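PHOX (Pseudomonas fluorescens, PDB 4A9V) is an alkaline phosphatase that hydrolyses phosphate monoesters, using a cofactor of iron and calcium ions held by a beta-propeller. Local coordinates at residues A59-F64 with A113-G118; Y96-G101 with A107-K112; K171-F176 with D231-M236; D198-S203 with N241-H246. One frame throughout, in Å; residues are numbered along the deposited sequence.

Interaction 1. Residues A59-F64 with A113-G118; sequences AQEVQF and ALACEG
With its CG anti to the backbone N (chi1 -179°) and a bend at chi2, Gln60 lays its CH2 groups against Ala115 and turns its amide toward Cys116. Glu61, with CG anti to its own carbonyl carbon, brings that CG to the same methyl. The Ala115 CB therefore meets two side chains at once, lying 3.6 Å from Gln60 CG and 3.5 Å from Glu61 CG. Beyond it, Cys116 SG packs 3.7 Å from Gln60 OE1. That oxygen accepts a hydrogen bond from Trp38 NE1. The other end of the amide folds back on its own segment: Gln60 NE2 donates to Phe64 O over 3.1 Å, staying nearly in the amide plane but reaching the carbonyl from above its plane. Both ends of this buried amide are thus engaged, which fixes its rotation. The small Ala115 side chain lets the backbones come close, with Glu61 CA and Ala115 CA 5.0 Å apart. The contact joins the last part of helix 57-60, where a type I turn runs from Gln60 to Gln63, to the last part of helix 107-115; Arg142 of strand 130-144 ties the two together through the carbonyls of Gln63 and Ala115.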
loop_
_atom_site.group_PDB
_atom_site.type_symbol
_atom_site.label_atom_id
_atom_site.label_comp_id
_atom_site.label_asym_id
_atom_site.label_seq_id
_atom_site.Cartn_x
_atom_site.Cartn_y
_atom_site.Cartn_z
ATOM N N ALA A 59 -13.795 6.925 -21.186
ATOM C CA ALA A 59 -13.656 8.116 -20.361
ATOM C C ALA A 59 -12.879 7.824 -19.083
ATOM O O ALA A 59 -12.020 8.597 -18.686
ATOM C CB ALA A 59 -15.018 8.703 -20.029
ATOM N N GLN A 60 -13.168 6.698 -18.440
ATOM C CA GLN A 60 -12.503 6.381 -17.186
ATOM C C GLN A 60 -11.003 6.152 -17.398
ATOM O O GLN A 60 -10.204 6.464 -16.514
ATOM C CB GLN A 60 -13.149 5.168 -16.514
ATOM C CG GLN A 60 -12.521 4.791 -15.178
ATOM C CD GLN A 60 -12.670 5.863 -14.115
ATOM O OE1 GLN A 60 -13.729 6.032 -13.520
ATOM N NE2 GLN A 60 -11.596 6.592 -13.870
ATOM N N GLU A 61 -10.622 5.724 -18.603
ATOM C CA GLU A 61 -9.209 5.552 -18.940
ATOM C C GLU A 61 -8.441 6.865 -19.026
ATOM O O GLU A 61 -7.211 6.843 -19.035
ATOM C CB GLU A 61 -9.053 4.759 -20.243
ATOM C CG GLU A 61 -9.462 3.298 -20.082
ATOM C CD GLU A 61 -9.511 2.502 -21.378
ATOM O OE1 GLU A 61 -9.492 3.094 -22.476
ATOM O OE2 GLU A 61 -9.771 1.283 -21.300
ATOM N N VAL A 62 -9.149 7.996 -19.057
ATOM C CA VAL A 62 -8.516 9.317 -19.079
ATOM C C VAL A 62 -8.983 10.193 -17.911
ATOM O O VAL A 62 -8.807 11.411 -17.924
ATOM C CB VAL A 62 -8.736 10.057 -20.425
ATOM C CG1 VAL A 62 -8.027 9.318 -21.550
ATOM C CG2 VAL A 62 -10.214 10.238 -20.734
ATOM N N GLN A 63 -9.516 9.546 -16.878
ATOM C CA GLN A 63 -9.947 10.214 -15.653
ATOM C C GLN A 63 -9.192 9.628 -14.467
ATOM O O GLN A 63 -8.797 8.465 -14.479
ATOM C CB GLN A 63 -11.453 10.016 -15.434
ATOM C CG GLN A 63 -12.313 10.785 -16.424
ATOM C CD GLN A 63 -13.742 10.280 -16.495
ATOM O OE1 GLN A 63 -14.038 9.112 -16.194
ATOM N NE2 GLN A 63 -14.628 11.134 -16.981
ATOM N N PHE A 64 -8.996 10.450 -13.444
ATOM C CA PHE A 64 -8.438 9.987 -12.186
ATOM C C PHE A 64 -9.165 8.713 -11.752
ATOM O O PHE A 64 -10.390 8.632 -11.801
ATOM C CB PHE A 64 -8.584 11.079 -11.123
ATOM C CG PHE A 64 -7.728 10.867 -9.909
ATOM C CD1 PHE A 64 -6.362 11.087 -9.969
ATOM C CD2 PHE A 64 -8.299 10.527 -8.698
ATOM C CE1 PHE A 64 -5.577 10.948 -8.844
ATOM C CE2 PHE A 64 -7.519 10.381 -7.565
ATOM C CZ PHE A 64 -6.153 10.585 -7.640
ATOM N N ALA A 113 -14.146 -1.145 -15.117
ATOM C CA ALA A 113 -13.565 -1.462 -13.806
ATOM C C ALA A 113 -12.041 -1.479 -13.880
ATOM O O ALA A 113 -11.371 -0.900 -13.028
ATOM C CB ALA A 113 -14.102 -2.793 -13.289
ATOM N N LEU A 114 -11.488 -2.130 -14.892
ATOM C CA LEU A 114 -10.036 -2.158 -15.055
ATOM C C LEU A 114 -9.468 -0.748 -15.260
ATOM O O LEU A 114 -8.372 -0.432 -14.783
ATOM C CB LEU A 114 -9.671 -3.054 -16.240
ATOM C CG LEU A 114 -9.652 -4.545 -15.901
ATOM C CD1 LEU A 114 -9.861 -5.387 -17.147
ATOM C CD2 LEU A 114 -8.355 -4.939 -15.221
ATOM N N ALA A 115 -10.254 0.118 -15.898
ATOM C CA ALA A 115 -9.858 1.499 -16.138
ATOM C C ALA A 115 -9.724 2.290 -14.839
ATOM O O ALA A 115 -9.003 3.284 -14.785
ATOM C CB ALA A 115 -10.862 2.172 -17.055
ATOM N N CYS A 116 -10.490 1.901 -13.825
ATOM C CA CYS A 116 -10.460 2.572 -12.533
ATOM C C CYS A 116 -9.182 2.333 -11.750
ATOM O O CYS A 116 -8.959 3.020 -10.760
ATOM C CB CYS A 116 -11.617 2.085 -11.669
ATOM S SG CYS A 116 -13.252 2.694 -12.119
ATOM N N GLU A 117 -8.488 1.237 -12.049
ATOM C CA GLU A 117 -7.371 0.780 -11.232
ATOM C C GLU A 117 -6.058 1.096 -11.924
ATOM O O GLU A 117 -6.028 1.363 -13.122
ATOM C CB GLU A 117 -7.499 -0.718 -10.966
ATOM C CG GLU A 117 -8.857 -1.066 -10.365
ATOM C CD GLU A 117 -9.023 -2.492 -9.890
ATOM O OE1 GLU A 117 -8.044 -3.251 -9.796
ATOM O OE2 GLU A 117 -10.194 -2.861 -9.641
ATOM N N GLY A 118 -4.979 1.075 -11.153
ATOM C CA GLY A 118 -3.652 1.347 -11.686
ATOM C C GLY A 118 -3.029 2.525 -10.970
ATOM O O GLY A 118 -2.987 2.558 -9.736
#

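Interaction 2. Residues Y96-G101 with A107-K112; sequences YLYPHG and AEDVRK. With EDO (1,2-ethanediol), chain J.
Tyr98 and Asp109 lie stacked, the planes of phenol ring and carboxylate 28° apart, with Asp109 OD2 over one ring face near the rim and Leu97 CD2 over the opposite face. The Tyr98 hydroxyl reaches past the side chain to the helix backbone, where OH donates to Asp109 O at 2.7 Å from well above the carbonyl plane. His100 has its CG between the backbone N and the carbonyl carbon (chi1 54°), which folds the imidazole back over Tyr98 CB and presents its edge to the helix. There His100 NE2 donates to Asp109 OD2 at 3.0 Å in a fairly straight bond (163°) that lies in the ring plane. Lys112 is extended throughout and slides past Leu97 in the opposite direction, its CE 3.6 Å from Leu97 CD1. Its NZ then donates to Leu97 O at 3.0 Å, where helix 94-97 gives way to the loop at Tyr98, and also to Gly55 O. A 1,2-ethanediol, probably from the crystallisation liquor, donates from O2 to Tyr98 O at 2.8 Å. Asp109 OD2 additionally accepts from the backbone N of Gln105; its two bonds would probably favour an ionised carboxylate and limit its rotation over the tyrosine ring.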
loop_
_atom_site.group_PDB
_atom_site.type_symbol
_atom_site.label_atom_id
_atom_site.label_comp_id
_atom_site.label_asym_id
_atom_site.label_seq_id
_atom_site.Cartn_x
_atom_site.Cartn_y
_atom_site.Cartn_z
ATOM N N TYR A 96 -21.274 2.494 -6.991
ATOM C CA TYR A 96 -21.134 3.848 -7.521
ATOM C C TYR A 96 -20.629 3.873 -8.964
ATOM O O TYR A 96 -20.834 4.854 -9.670
ATOM C CB TYR A 96 -20.228 4.693 -6.621
ATOM C CG TYR A 96 -20.693 4.753 -5.186
ATOM C CD1 TYR A 96 -21.979 5.156 -4.871
ATOM C CD2 TYR A 96 -19.835 4.435 -4.144
ATOM C CE1 TYR A 96 -22.408 5.207 -3.562
ATOM C CE2 TYR A 96 -20.250 4.503 -2.828
ATOM C CZ TYR A 96 -21.547 4.867 -2.547
ATOM O OH TYR A 96 -22.008 4.898 -1.252
ATOM N N LEU A 97 -19.936 2.830 -9.399
ATOM C CA LEU A 97 -19.264 2.858 -10.691
ATOM C C LEU A 97 -20.265 2.807 -11.849
ATOM O O LEU A 97 -20.086 3.478 -12.864
ATOM C CB LEU A 97 -18.273 1.698 -10.798
ATOM C CG LEU A 97 -17.501 1.614 -12.118
ATOM C CD1 LEU A 97 -16.678 2.873 -12.360
ATOM C CD2 LEU A 97 -16.619 0.376 -12.143
ATOM N N TYR A 98 -21.266 1.939 -11.717
ATOM C CA TYR A 98 -22.229 1.668 -12.783
ATOM C C TYR A 98 -23.581 2.275 -12.412
ATOM O O TYR A 98 -23.950 2.275 -11.242
ATOM C CB TYR A 98 -22.407 0.158 -12.968
ATOM C CG TYR A 98 -21.116 -0.599 -13.188
ATOM C CD1 TYR A 98 -20.315 -0.351 -14.296
ATOM C CD2 TYR A 98 -20.705 -1.570 -12.286
ATOM C CE1 TYR A 98 -19.172 -1.097 -14.533
ATOM C CE2 TYR A 98 -19.580 -2.340 -12.522
ATOM C CZ TYR A 98 -18.800 -2.080 -13.627
ATOM O OH TYR A 98 -17.649 -2.826 -13.804
ATOM N N PRO A 99 -24.400 2.623 -13.414
ATOM C CA PRO A 99 -25.739 3.117 -13.069
ATOM C C PRO A 99 -26.566 2.060 -12.349
ATOM O O PRO A 99 -27.363 2.389 -11.471
ATOM C CB PRO A 99 -26.368 3.457 -14.423
ATOM C CG PRO A 99 -25.249 3.509 -15.395
ATOM C CD PRO A 99 -24.148 2.638 -14.863
ATOM N N HIS A 100 -26.367 0.801 -12.727
ATOM C CA HIS A 100 -27.106 -0.308 -12.138
ATOM C C HIS A 100 -26.630 -0.651 -10.747
ATOM O O HIS A 100 -27.334 -1.345 -10.008
ATOM C CB HIS A 100 -27.056 -1.542 -13.047
ATOM C CG HIS A 100 -25.660 -1.969 -13.438
ATOM N ND1 HIS A 100 -24.823 -2.582 -12.576
ATOM C CD2 HIS A 100 -25.017 -1.968 -14.675
ATOM C CE1 HIS A 100 -23.707 -2.955 -13.228
ATOM N NE2 HIS A 100 -23.810 -2.548 -14.503
ATOM N N GLY A 101 -25.434 -0.191 -10.375
ATOM C CA GLY A 101 -24.938 -0.358 -9.015
ATOM C C GLY A 101 -24.557 -1.776 -8.619
ATOM O O GLY A 101 -24.351 -2.045 -7.439
ATOM N N ALA A 107 -18.534 -6.928 -21.310
ATOM C CA ALA A 107 -17.128 -6.633 -21.541
ATOM C C ALA A 107 -16.798 -5.165 -21.290
ATOM O O ALA A 107 -15.771 -4.856 -20.693
ATOM C CB ALA A 107 -16.730 -7.028 -22.953
ATOM N N GLU A 108 -17.683 -4.267 -21.708
ATOM C CA GLU A 108 -17.463 -2.846 -21.476
ATOM C C GLU A 108 -17.472 -2.505 -19.990
ATOM O O GLU A 108 -16.634 -1.731 -19.530
ATOM C CB GLU A 108 -18.480 -1.998 -22.243
ATOM C CG GLU A 108 -18.020 -1.623 -23.649
ATOM C CD GLU A 108 -16.805 -0.702 -23.649
ATOM O OE1 GLU A 108 -16.895 0.396 -23.058
ATOM O OE2 GLU A 108 -15.793 -1.020 -24.327
ATOM N N ASP A 109 -18.348 -3.142 -19.213
ATOM C CA ASP A 109 -18.329 -2.919 -17.761
ATOM C C ASP A 109 -16.997 -3.372 -17.152
ATOM O O ASP A 109 -16.463 -2.721 -16.253
ATOM C CB ASP A 109 -19.471 -3.657 -17.057
ATOM C CG ASP A 109 -20.809 -2.928 -17.127
ATOM O OD1 ASP A 109 -20.905 -1.851 -17.761
ATOM O OD2 ASP A 109 -21.783 -3.485 -16.568
ATOM N N VAL A 110 -16.478 -4.509 -17.605
ATOM C CA VAL A 110 -15.200 -5.011 -17.084
ATOM C C VAL A 110 -14.030 -4.106 -17.483
ATOM O O VAL A 110 -13.201 -3.746 -16.646
ATOM C CB VAL A 110 -14.942 -6.456 -17.551
ATOM C CG1 VAL A 110 -13.528 -6.882 -17.185
ATOM C CG2 VAL A 110 -15.967 -7.393 -16.929
ATOM N N ARG A 111 -14.037 -3.640 -18.728
ATOM C CA ARG A 111 -13.062 -2.643 -19.160
ATOM C C ARG A 111 -13.120 -1.385 -18.296
ATOM O O ARG A 111 -12.093 -0.814 -17.926
ATOM C CB ARG A 111 -13.318 -2.283 -20.617
ATOM C CG ARG A 111 -12.320 -1.294 -21.181
ATOM C CD ARG A 111 -12.750 -0.815 -22.549
ATOM N NE ARG A 111 -11.972 0.345 -22.956
ATOM C CZ ARG A 111 -12.213 1.052 -24.052
ATOM N NH1 ARG A 111 -13.234 0.737 -24.838
ATOM N NH2 ARG A 111 -11.441 2.084 -24.360
ATOM N N LYS A 112 -14.327 -0.967 -17.929
ATOM C CA LYS A 112 -14.514 0.227 -17.116
ATOM C C LYS A 112 -13.961 0.040 -15.696
ATOM O O LYS A 112 -13.345 0.947 -15.144
ATOM C CB LYS A 112 -15.997 0.579 -17.074
ATOM C CG LYS A 112 -16.350 1.828 -16.301
ATOM C CD LYS A 112 -17.793 2.217 -16.562
ATOM C CE LYS A 112 -18.307 3.187 -15.522
ATOM N NZ LYS A 112 -19.692 3.643 -15.824
HETATM C C1 EDO J . -26.258 5.533 -8.989
HETATM O O1 EDO J . -25.493 6.712 -9.269
HETATM C C2 EDO J . -25.366 4.295 -9.093
HETATM O O2 EDO J . -24.161 4.637 -9.799
#

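Interaction 3. Residues K171-F176 with D231-M236; sequences KVLGTF and DPRFDM
The Arg233 guanidinium is sandwiched, with Leu173 CB 3.6 Å above the centre of one face and Phe234 CZ at a similar height over the opposite one. Phe234 in turn directs an edge at the face of Phe176 in an offset edge-to-face pair, with centroids 5.6 Å apart and planes at 65°; the closest atoms are Phe234 CE1 and Phe176 CZ at 3.6 Å. Arg233 NH1 lies near the plane of the Phe176 ring, at its edge. The arginine leaves the backbone with CG anti to N and bends at chi3 (67°), which turns the guanidinium between Leu173 and Phe234. From there NH1 makes a weak bond to Leu173 O, short at 2.8 Å but strongly bent (123°). Its strongest polar partner is Gly145 O, reached by NH2; NH2 also donates to Asn146 OD1, and NH1 forms a salt bridge with Glu242 OE2. At the base, Asp231 OD1 accepts from the backbone N of Arg233 in an Asx turn at the start of the short 3-10 segment. A methionine in place of Arg233 would probably leave the carboxylate of Glu242 without this cationic mate and Gly145 O without its donor. Chemically, a delocalised cation is held flat between two apolar neighbours while its N-H groups serve backbone carbonyls, an asparagine and an acid, so its charge is probably well balanced.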
loop_
_atom_site.group_PDB
_atom_site.type_symbol
_atom_site.label_atom_id
_atom_site.label_comp_id
_atom_site.label_asym_id
_atom_site.label_seq_id
_atom_site.Cartn_x
_atom_site.Cartn_y
_atom_site.Cartn_z
ATOM N N LYS A 171 5.558 -9.366 -21.904
ATOM C CA LYS A 171 4.610 -8.284 -22.124
ATOM C C LYS A 171 3.291 -8.610 -21.452
ATOM O O LYS A 171 2.630 -9.569 -21.821
ATOM C CB LYS A 171 4.387 -8.072 -23.620
ATOM C CG LYS A 171 5.611 -7.541 -24.344
ATOM C CD LYS A 171 5.306 -7.268 -25.806
ATOM C CE LYS A 171 6.503 -6.674 -26.525
ATOM N NZ LYS A 171 6.147 -6.278 -27.915
ATOM N N VAL A 172 2.832 -7.713 -20.596
ATOM C CA VAL A 172 1.651 -7.980 -19.799
ATOM C C VAL A 172 0.697 -6.797 -19.895
ATOM O O VAL A 172 1.125 -5.649 -19.963
ATOM C CB VAL A 172 2.031 -8.291 -18.329
ATOM C CG1 VAL A 172 2.898 -7.196 -17.734
ATOM C CG2 VAL A 172 0.794 -8.545 -17.470
ATOM N N LEU A 173 -0.597 -7.090 -19.922
ATOM C CA LEU A 173 -1.615 -6.055 -19.849
ATOM C C LEU A 173 -1.930 -5.739 -18.397
ATOM O O LEU A 173 -2.427 -6.578 -17.640
ATOM C CB LEU A 173 -2.883 -6.477 -20.578
ATOM C CG LEU A 173 -2.738 -6.697 -22.082
ATOM C CD1 LEU A 173 -4.089 -7.033 -22.682
ATOM C CD2 LEU A 173 -2.121 -5.487 -22.766
ATOM N N GLY A 174 -1.669 -4.496 -18.032
ATOM C CA GLY A 174 -2.224 -3.933 -16.819
ATOM C C GLY A 174 -1.374 -4.067 -15.581
ATOM O O GLY A 174 -0.587 -5.009 -15.420
ATOM N N THR A 175 -1.569 -3.094 -14.702
ATOM C CA THR A 175 -1.347 -3.234 -13.284
ATOM C C THR A 175 -2.642 -2.806 -12.604
ATOM O O THR A 175 -3.328 -1.898 -13.088
ATOM C CB THR A 175 -0.135 -2.377 -12.844
ATOM O OG1 THR A 175 0.155 -2.598 -11.468
ATOM C CG2 THR A 175 -0.365 -0.894 -13.069
ATOM N N PHE A 176 -3.082 -3.600 -11.634
ATOM C CA PHE A 176 -4.355 -3.365 -10.976
ATOM C C PHE A 176 -4.258 -3.839 -9.526
ATOM O O PHE A 176 -3.234 -4.386 -9.120
ATOM C CB PHE A 176 -5.524 -4.026 -11.744
ATOM C CG PHE A 176 -5.319 -5.493 -12.061
ATOM C CD1 PHE A 176 -5.557 -6.465 -11.097
ATOM C CD2 PHE A 176 -4.932 -5.903 -13.324
ATOM C CE1 PHE A 176 -5.350 -7.804 -11.372
ATOM C CE2 PHE A 176 -4.762 -7.246 -13.617
ATOM C CZ PHE A 176 -4.931 -8.192 -12.628
ATOM N N ASP A 231 -14.375 -11.166 -19.568
ATOM C CA ASP A 231 -13.005 -10.996 -20.066
ATOM C C ASP A 231 -12.197 -12.256 -19.768
ATOM O O ASP A 231 -11.866 -12.527 -18.617
ATOM C CB ASP A 231 -12.339 -9.764 -19.444
ATOM C CG ASP A 231 -10.986 -9.467 -20.052
ATOM O OD1 ASP A 231 -10.387 -10.393 -20.643
ATOM O OD2 ASP A 231 -10.477 -8.337 -19.874
ATOM N N PRO A 232 -11.955 -13.083 -20.799
ATOM C CA PRO A 232 -11.361 -14.393 -20.550
ATOM C C PRO A 232 -9.915 -14.351 -20.071
ATOM O O PRO A 232 -9.401 -15.371 -19.616
ATOM C CB PRO A 232 -11.443 -15.089 -21.910
ATOM C CG PRO A 232 -11.597 -13.998 -22.909
ATOM C CD PRO A 232 -12.348 -12.908 -22.206
ATOM N N ARG A 233 -9.288 -13.175 -20.095
ATOM C CA ARG A 233 -7.952 -13.032 -19.537
ATOM C C ARG A 233 -7.933 -13.429 -18.056
ATOM O O ARG A 233 -6.914 -13.873 -17.539
ATOM C CB ARG A 233 -7.460 -11.595 -19.723
ATOM C CG ARG A 233 -6.023 -11.370 -19.280
ATOM C CD ARG A 233 -5.415 -10.112 -19.879
ATOM N NE ARG A 233 -6.035 -8.888 -19.382
ATOM C CZ ARG A 233 -5.451 -8.058 -18.524
ATOM N NH1 ARG A 233 -4.456 -8.485 -17.758
ATOM N NH2 ARG A 233 -5.882 -6.811 -18.413
ATOM N N PHE A 234 -9.073 -13.258 -17.397
ATOM C CA PHE A 234 -9.215 -13.508 -15.969
ATOM C C PHE A 234 -9.843 -14.869 -15.652
ATOM O O PHE A 234 -10.093 -15.185 -14.482
ATOM C CB PHE A 234 -10.036 -12.379 -15.343
ATOM C CG PHE A 234 -9.349 -11.039 -15.415
ATOM C CD1 PHE A 234 -8.330 -10.727 -14.538
ATOM C CD2 PHE A 234 -9.551 -10.202 -16.497
ATOM C CE1 PHE A 234 -7.573 -9.584 -14.707
ATOM C CE2 PHE A 234 -8.796 -9.053 -16.674
ATOM C CZ PHE A 234 -7.790 -8.757 -15.788
ATOM N N ASP A 235 -10.098 -15.660 -16.699
ATOM C CA ASP A 235 -10.670 -16.999 -16.566
ATOM C C ASP A 235 -9.559 -18.038 -16.503
ATOM O O ASP A 235 -8.892 -18.317 -17.506
ATOM C CB ASP A 235 -11.589 -17.269 -17.756
ATOM C CG ASP A 235 -12.264 -18.630 -17.693
ATOM O OD1 ASP A 235 -11.985 -19.415 -16.756
ATOM O OD2 ASP A 235 -13.110 -18.887 -18.574
ATOM N N MET A 236 -9.339 -18.571 -15.305
ATOM C CA MET A 236 -8.263 -19.527 -15.062
ATOM C C MET A 236 -8.411 -20.842 -15.824
ATOM O O MET A 236 -7.433 -21.577 -15.958
ATOM C CB MET A 236 -8.151 -19.821 -13.567
ATOM C CG MET A 236 -7.725 -18.623 -12.742
ATOM S SD MET A 236 -5.976 -18.248 -12.961
ATOM C CE MET A 236 -5.204 -19.667 -12.190
#

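Interaction 4. Residues D198-S203 with N241-H246; sequences DCFGSS and NELNRH
A single aromatic ring, Phe200, meets a pair of charged or polar side chains at its edge and a leucine methyl over its face, and the contact is wholly apolar although Glu242 and His246 both take part. Leu243 CD1 sits 3.8 Å from the ring centroid and 24° off the normal, a CH-pi contact displaced toward CG and CD1. At the far rim, Glu242 offers its CH2 rather than its carboxylate, with CG 3.7 Å from Phe200 CE2, and His246 CD2 is 3.9 Å from Phe200 CZ. Glu242 does this because CG stands anti to the backbone N and the chain bends at chi2 (69°), carrying the acid off toward its own segment. There Glu242 OE2, shared with segment 231-236, accepts from His246 NE2 at 2.9 Å, nearly straight and in the imidazole plane, and OE1 takes Arg245 NE in a salt bridge. Replacing Phe200 with an alanine would probably open a gap beneath Leu243 CD1 and leave the CH2 of Glu242 and the edge of His246 without their packing partner. The contact joins the loop after strand 189-193 to the 3-10 turn leading to strand 249-252, while His246 also rests on Val172 of strand 171-173.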
loop_
_atom_site.group_PDB
_atom_site.type_symbol
_atom_site.label_atom_id
_atom_site.label_comp_id
_atom_site.label_asym_id
_atom_site.label_seq_id
_atom_site.Cartn_x
_atom_site.Cartn_y
_atom_site.Cartn_z
ATOM N N ASP A 198 -7.939 -11.626 -6.286
ATOM C CA ASP A 198 -9.385 -11.408 -6.157
ATOM C C ASP A 198 -10.054 -11.327 -7.525
ATOM O O ASP A 198 -11.253 -11.583 -7.651
ATOM C CB ASP A 198 -9.662 -10.099 -5.417
ATOM C CG ASP A 198 -9.289 -10.148 -3.948
ATOM O OD1 ASP A 198 -8.757 -11.177 -3.477
ATOM O OD2 ASP A 198 -9.537 -9.134 -3.261
ATOM N N CYS A 199 -9.300 -10.852 -8.513
ATOM C CA CYS A 199 -9.835 -10.500 -9.824
ATOM C C CYS A 199 -9.988 -11.696 -10.750
ATOM O O CYS A 199 -10.532 -11.556 -11.840
ATOM C CB CYS A 199 -8.922 -9.466 -10.475
ATOM S SG CYS A 199 -8.802 -7.931 -9.550
ATOM N N PHE A 200 -9.449 -12.844 -10.348
ATOM C CA PHE A 200 -9.464 -14.037 -11.186
ATOM C C PHE A 200 -10.555 -14.996 -10.736
ATOM O O PHE A 200 -10.929 -15.031 -9.569
ATOM C CB PHE A 200 -8.100 -14.722 -11.131
ATOM C CG PHE A 200 -7.008 -13.933 -11.798
ATOM C CD1 PHE A 200 -6.398 -12.869 -11.146
ATOM C CD2 PHE A 200 -6.647 -14.198 -13.111
ATOM C CE1 PHE A 200 -5.461 -12.089 -11.795
ATOM C CE2 PHE A 200 -5.709 -13.422 -13.767
ATOM C CZ PHE A 200 -5.127 -12.354 -13.110
ATOM N N GLY A 201 -11.103 -15.728 -11.690
ATOM C CA GLY A 201 -12.048 -16.791 -11.383
ATOM C C GLY A 201 -11.925 -17.876 -12.423
ATOM O O GLY A 201 -10.915 -17.949 -13.116
ATOM N N SER A 202 -12.945 -18.713 -12.549
ATOM C CA SER A 202 -12.954 -19.700 -13.600
ATOM C C SER A 202 -14.375 -19.938 -14.067
ATOM O O SER A 202 -15.316 -19.901 -13.269
ATOM C CB SER A 202 -12.348 -21.017 -13.118
ATOM O OG SER A 202 -12.404 -21.985 -14.151
ATOM N N SER A 203 -14.520 -20.207 -15.358
ATOM C CA SER A 203 -15.795 -20.643 -15.905
ATOM C C SER A 203 -16.165 -22.049 -15.441
ATOM O O SER A 203 -17.305 -22.464 -15.595
ATOM C CB SER A 203 -15.772 -20.567 -17.430
ATOM O OG SER A 203 -14.597 -21.139 -17.973
ATOM N N ASN A 241 -1.844 -19.035 -16.508
ATOM C CA ASN A 241 -0.574 -18.364 -16.244
ATOM C C ASN A 241 -0.723 -16.859 -16.123
ATOM O O ASN A 241 0.199 -16.193 -15.645
ATOM C CB ASN A 241 0.482 -18.676 -17.297
ATOM C CG ASN A 241 1.049 -20.076 -17.168
ATOM O OD1 ASN A 241 0.769 -20.798 -16.208
ATOM N ND2 ASN A 241 1.904 -20.440 -18.107
ATOM N N GLU A 242 -1.885 -16.312 -16.472
ATOM C CA GLU A 242 -2.102 -14.889 -16.222
ATOM C C GLU A 242 -1.996 -14.570 -14.733
ATOM O O GLU A 242 -1.537 -13.491 -14.373
ATOM C CB GLU A 242 -3.440 -14.408 -16.789
ATOM C CG GLU A 242 -3.630 -12.894 -16.737
ATOM C CD GLU A 242 -2.727 -12.111 -17.673
ATOM O OE1 GLU A 242 -2.006 -12.732 -18.484
ATOM O OE2 GLU A 242 -2.744 -10.858 -17.598
ATOM N N LEU A 243 -2.347 -15.522 -13.868
ATOM C CA LEU A 243 -2.204 -15.318 -12.422
ATOM C C LEU A 243 -0.758 -15.002 -12.031
ATOM O O LEU A 243 -0.514 -14.368 -11.004
ATOM C CB LEU A 243 -2.692 -16.567 -11.680
ATOM C CG LEU A 243 -3.031 -16.360 -10.201
ATOM C CD1 LEU A 243 -4.323 -15.574 -10.048
ATOM C CD2 LEU A 243 -3.117 -17.684 -9.462
ATOM N N ASN A 244 0.201 -15.510 -12.800
ATOM C CA ASN A 244 1.611 -15.343 -12.470
ATOM C C ASN A 244 2.173 -13.994 -12.896
ATOM O O ASN A 244 3.257 -13.608 -12.458
ATOM C CB ASN A 244 2.440 -16.454 -13.101
ATOM C CG ASN A 244 2.061 -17.815 -12.589
ATOM O OD1 ASN A 244 1.638 -17.959 -11.447
ATOM N ND2 ASN A 244 2.187 -18.823 -13.441
ATOM N N ARG A 245 1.434 -13.281 -13.740
ATOM C CA ARG A 245 1.908 -12.048 -14.358
ATOM C C ARG A 245 1.430 -10.808 -13.588
ATOM O O ARG A 245 1.644 -9.676 -14.028
ATOM C CB ARG A 245 1.480 -12.019 -15.824
ATOM C CG ARG A 245 2.245 -13.049 -16.657
ATOM C CD ARG A 245 1.413 -13.715 -17.736
ATOM N NE ARG A 245 0.834 -12.765 -18.682
ATOM C CZ ARG A 245 1.493 -12.229 -19.701
ATOM N NH1 ARG A 245 2.753 -12.563 -19.936
ATOM N NH2 ARG A 245 0.886 -11.354 -20.489
ATOM N N HIS A 246 0.922 -11.048 -12.381
ATOM C CA HIS A 246 0.481 -10.021 -11.446
ATOM C C HIS A 246 0.884 -10.439 -10.055
ATOM O O HIS A 246 1.236 -11.602 -9.815
ATOM C CB HIS A 246 -1.033 -9.826 -11.549
ATOM C CG HIS A 246 -1.491 -9.489 -12.937
ATOM N ND1 HIS A 246 -1.396 -8.237 -13.445
ATOM C CD2 HIS A 246 -1.864 -10.318 -13.987
ATOM C CE1 HIS A 246 -1.734 -8.271 -14.749
ATOM N NE2 HIS A 246 -2.005 -9.543 -15.084
#

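All four contacts lie in the first half of the chain. Interactions 1 and 2 share helix 107-115, with centres 11 Å apart, and the segments of interaction 2 fall between those of interaction 1; the salt bridge of Glu61 with Arg111 connects them. Interactions 3 and 4 come later and alternate along the chain, their centres only 7 Å apart, probably hydrogen-bonded through Asp235 with Ser203 and Met236 with Gly201. Leu114 links the pairs by packing on Phe176 and Phe234, so helix 107-115 bridges the loops beside the four-stranded antiparallel sheet that includes strands 68-76 and 130-144 and those of the next, mixed sheet. The contacts thus knit connecting segments around two sheets of the propeller, away from the metal cofactor.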